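Side-chain contact in PelA (Pseudomonas aeruginosa, PDB 5TCB), which probably hydrolyses glycosidic bonds through the glycoside hydrolase domain described here, one part of a longer protein that probably also has deacetylase activity: residues A51-P55 with A56-Y60. Residues are numbered along the deposited sequence; the frame is centred on the assembly and turned at random.
Sequences AHLKP and ADVGY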
ATOM      1  N   ALA A  51      -3.634 -13.934  -0.248  1.00 22.31           N
ATOM      2  CA  ALA A  51      -3.219 -15.312  -0.460  1.00 26.64           C
ATOM      3  C   ALA A  51      -3.252 -16.133   0.820  1.00 28.60           C
ATOM      4  O   ALA A  51      -3.285 -17.362   0.755  1.00 31.89           O
ATOM      5  CB  ALA A  51      -1.812 -15.331  -1.065  1.00 28.92           C
ATOM      6  N   HIS A  52      -3.260 -15.487   1.982  1.00 23.56           N
ATOM      7  CA  HIS A  52      -3.194 -16.176   3.265  1.00 27.67           C
ATOM      8  C   HIS A  52      -4.527 -16.221   3.987  1.00 28.65           C
ATOM      9  O   HIS A  52      -4.579 -16.650   5.151  1.00 32.66           O
ATOM     10  CB  HIS A  52      -2.138 -15.506   4.132  1.00 26.55           C
ATOM     11  CG  HIS A  52      -0.791 -15.550   3.510  1.00 23.48           C
ATOM     12  ND1 HIS A  52      -0.240 -16.725   3.048  1.00 32.97           N
ATOM     13  CD2 HIS A  52       0.096 -14.570   3.216  1.00 27.29           C
ATOM     14  CE1 HIS A  52       0.934 -16.466   2.498  1.00 32.15           C
ATOM     15  NE2 HIS A  52       1.164 -15.169   2.593  1.00 31.37           N
ATOM     16  N   LEU A  53      -5.600 -15.767   3.346  1.00 25.14           N
ATOM     17  CA  LEU A  53      -6.926 -15.783   3.949  1.00 25.78           C
ATOM     18  C   LEU A  53      -7.897 -16.501   3.046  1.00 25.77           C
ATOM     19  O   LEU A  53      -7.698 -16.588   1.836  1.00 28.88           O
ATOM     20  CB  LEU A  53      -7.505 -14.386   4.168  1.00 26.92           C
ATOM     21  CG  LEU A  53      -7.007 -13.549   5.318  1.00 27.33           C
ATOM     22  CD1 LEU A  53      -5.708 -12.891   4.897  1.00 26.58           C
ATOM     23  CD2 LEU A  53      -8.094 -12.573   5.643  1.00 28.50           C
ATOM     24  N   LYS A  54      -8.952 -17.011   3.642  1.00 26.84           N
ATOM     25  CA  LYS A  54     -10.069 -17.541   2.905  1.00 30.66           C
ATOM     26  C   LYS A  54     -11.253 -16.602   3.028  1.00 28.99           C
ATOM     27  O   LYS A  54     -11.289 -15.754   3.922  1.00 25.67           O
ATOM     28  CB  LYS A  54     -10.445 -18.931   3.430  1.00 37.44           C
ATOM     29  CG  LYS A  54      -9.370 -19.990   3.232  1.00 70.02           C
ATOM     30  CD  LYS A  54      -9.009 -20.121   1.759  1.00 81.76           C
ATOM     31  CE  LYS A  54      -7.936 -21.160   1.504  1.00 63.79           C
ATOM     32  NZ  LYS A  54      -7.499 -21.078   0.087  1.00 60.48           N
ATOM     33  N   PRO A  55     -12.255 -16.726   2.155  1.00 27.74           N
ATOM     34  CA  PRO A  55     -13.405 -15.818   2.257  1.00 29.59           C
ATOM     35  C   PRO A  55     -14.081 -15.822   3.621  1.00 29.44           C
ATOM     36  O   PRO A  55     -14.575 -14.772   4.049  1.00 28.61           O
ATOM     37  CB  PRO A  55     -14.334 -16.320   1.148  1.00 33.43           C
ATOM     38  CG  PRO A  55     -13.390 -16.887   0.119  1.00 38.11           C
ATOM     39  CD  PRO A  55     -12.291 -17.532   0.915  1.00 38.85           C
ATOM     40  N   ALA A  56     -14.119 -16.956   4.329  1.00 29.49           N
ATOM     41  CA  ALA A  56     -14.724 -16.960   5.655  1.00 29.93           C
ATOM     42  C   ALA A  56     -13.959 -16.063   6.614  1.00 27.26           C
ATOM     43  O   ALA A  56     -14.549 -15.481   7.540  1.00 26.17           O
ATOM     44  CB  ALA A  56     -14.772 -18.380   6.217  1.00 33.34           C
ATOM     45  N   ASP A  57     -12.644 -15.962   6.438  1.00 24.46           N
ATOM     46  CA  ASP A  57     -11.852 -15.099   7.293  1.00 22.63           C
ATOM     47  C   ASP A  57     -12.191 -13.636   7.026  1.00 22.61           C
ATOM     48  O   ASP A  57     -12.257 -12.814   7.948  1.00 21.83           O
ATOM     49  CB  ASP A  57     -10.355 -15.345   7.042  1.00 24.87           C
ATOM     50  CG  ASP A  57      -9.939 -16.792   7.266  1.00 29.98           C
ATOM     51  OD1 ASP A  57     -10.505 -17.478   8.158  1.00 31.77           O
ATOM     52  OD2 ASP A  57      -9.026 -17.245   6.555  1.00 36.53           O
ATOM     53  N   VAL A  58     -12.326 -13.279   5.751  1.00 21.06           N
ATOM     54  CA  VAL A  58     -12.665 -11.907   5.379  1.00 21.59           C
ATOM     55  C   VAL A  58     -14.038 -11.548   5.927  1.00 23.30           C
ATOM     56  O   VAL A  58     -14.249 -10.438   6.454  1.00 22.15           O
ATOM     57  CB  VAL A  58     -12.605 -11.757   3.845  1.00 21.95           C
ATOM     58  CG1 VAL A  58     -12.883 -10.339   3.442  1.00 22.61           C
ATOM     59  CG2 VAL A  58     -11.229 -12.160   3.319  1.00 21.62           C
ATOM     60  N   GLY A  59     -14.986 -12.480   5.813  1.00 23.78           N
ATOM     61  CA  GLY A  59     -16.307 -12.274   6.381  1.00 24.63           C
ATOM     62  C   GLY A  59     -16.282 -12.092   7.887  1.00 25.95           C
ATOM     63  O   GLY A  59     -17.011 -11.261   8.427  1.00 23.26           O
ATOM     64  N   TYR A  60     -15.483 -12.906   8.589  1.00 21.87           N
ATOM     65  CA  TYR A  60     -15.335 -12.756  10.035  1.00 23.68           C
ATOM     66  C   TYR A  60     -14.847 -11.358  10.400  1.00 21.52           C
ATOM     67  O   TYR A  60     -15.377 -10.722  11.310  1.00 21.34           O
ATOM     68  CB  TYR A  60     -14.367 -13.813  10.581  1.00 22.84           C
ATOM     69  CG  TYR A  60     -13.951 -13.545  12.008  1.00 22.62           C
ATOM     70  CD1 TYR A  60     -12.778 -12.851  12.302  1.00 22.93           C
ATOM     71  CD2 TYR A  60     -14.747 -13.987  13.046  1.00 22.27           C
ATOM     72  CE1 TYR A  60     -12.409 -12.600  13.596  1.00 24.93           C
ATOM     73  CE2 TYR A  60     -14.382 -13.736  14.356  1.00 25.75           C
ATOM     74  CZ  TYR A  60     -13.204 -13.043  14.614  1.00 24.96           C
ATOM     75  OH  TYR A  60     -12.813 -12.781  15.922  1.00 30.23           O
TER
HETATM   76  O   HOH W   1      -6.180 -16.868   7.431  1.00 44.79           O
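D57 reaches back from the first turn of helix 55-63 and takes the backbone N-H of K54 on its OD2. The bond is nearly straight, K54 N to D57 OD2 2.9 Å with 175° at the hydrogen. The N-H nevertheless meets the oxygen from above the carboxylate plane, 39° out of it. Holding CG anti to its own carbonyl carbon (chi1 -58°), D57 points the carboxylate back toward K54 N. With K54 in the N-cap position and D57 three residues on, this side-chain bond is one half of a capping box. The lysine side chain does not supply the other half; beyond CB it leads away from the helix. Separate from the cap is a weak main-chain bond of the turn, D57 N to K54 O at 2.9 Å. The carbonyl of K54 also accepts the first full helical bond, from V58 N at 3.2 Å, and P55 O takes G59 N at 2.9 Å one residue further.

The capped turn joins strand 45-48 of the parallel eight-stranded sheet to the helix that follows it, consistent with the (beta/alpha)8-type barrel fold of glycoside hydrolase family 114. L53, just before the N-cap, and V58, four residues after it, form a hydrophobic staple. L53 CD2 lies 3.9 Å from V58 CG2, the two side chains crossing at about a right angle, and the same CD2 is 3.8 Å from D57 CB. Both L53 and V58 are buried, and Y129 touches each of them, while D57 and Y60 rest on L37 of helix 37-40. A water donates to H52 O and, at 3.0 Å, to D57 OD2, giving that oxygen a second donor and linking it to the chain ahead of the cap.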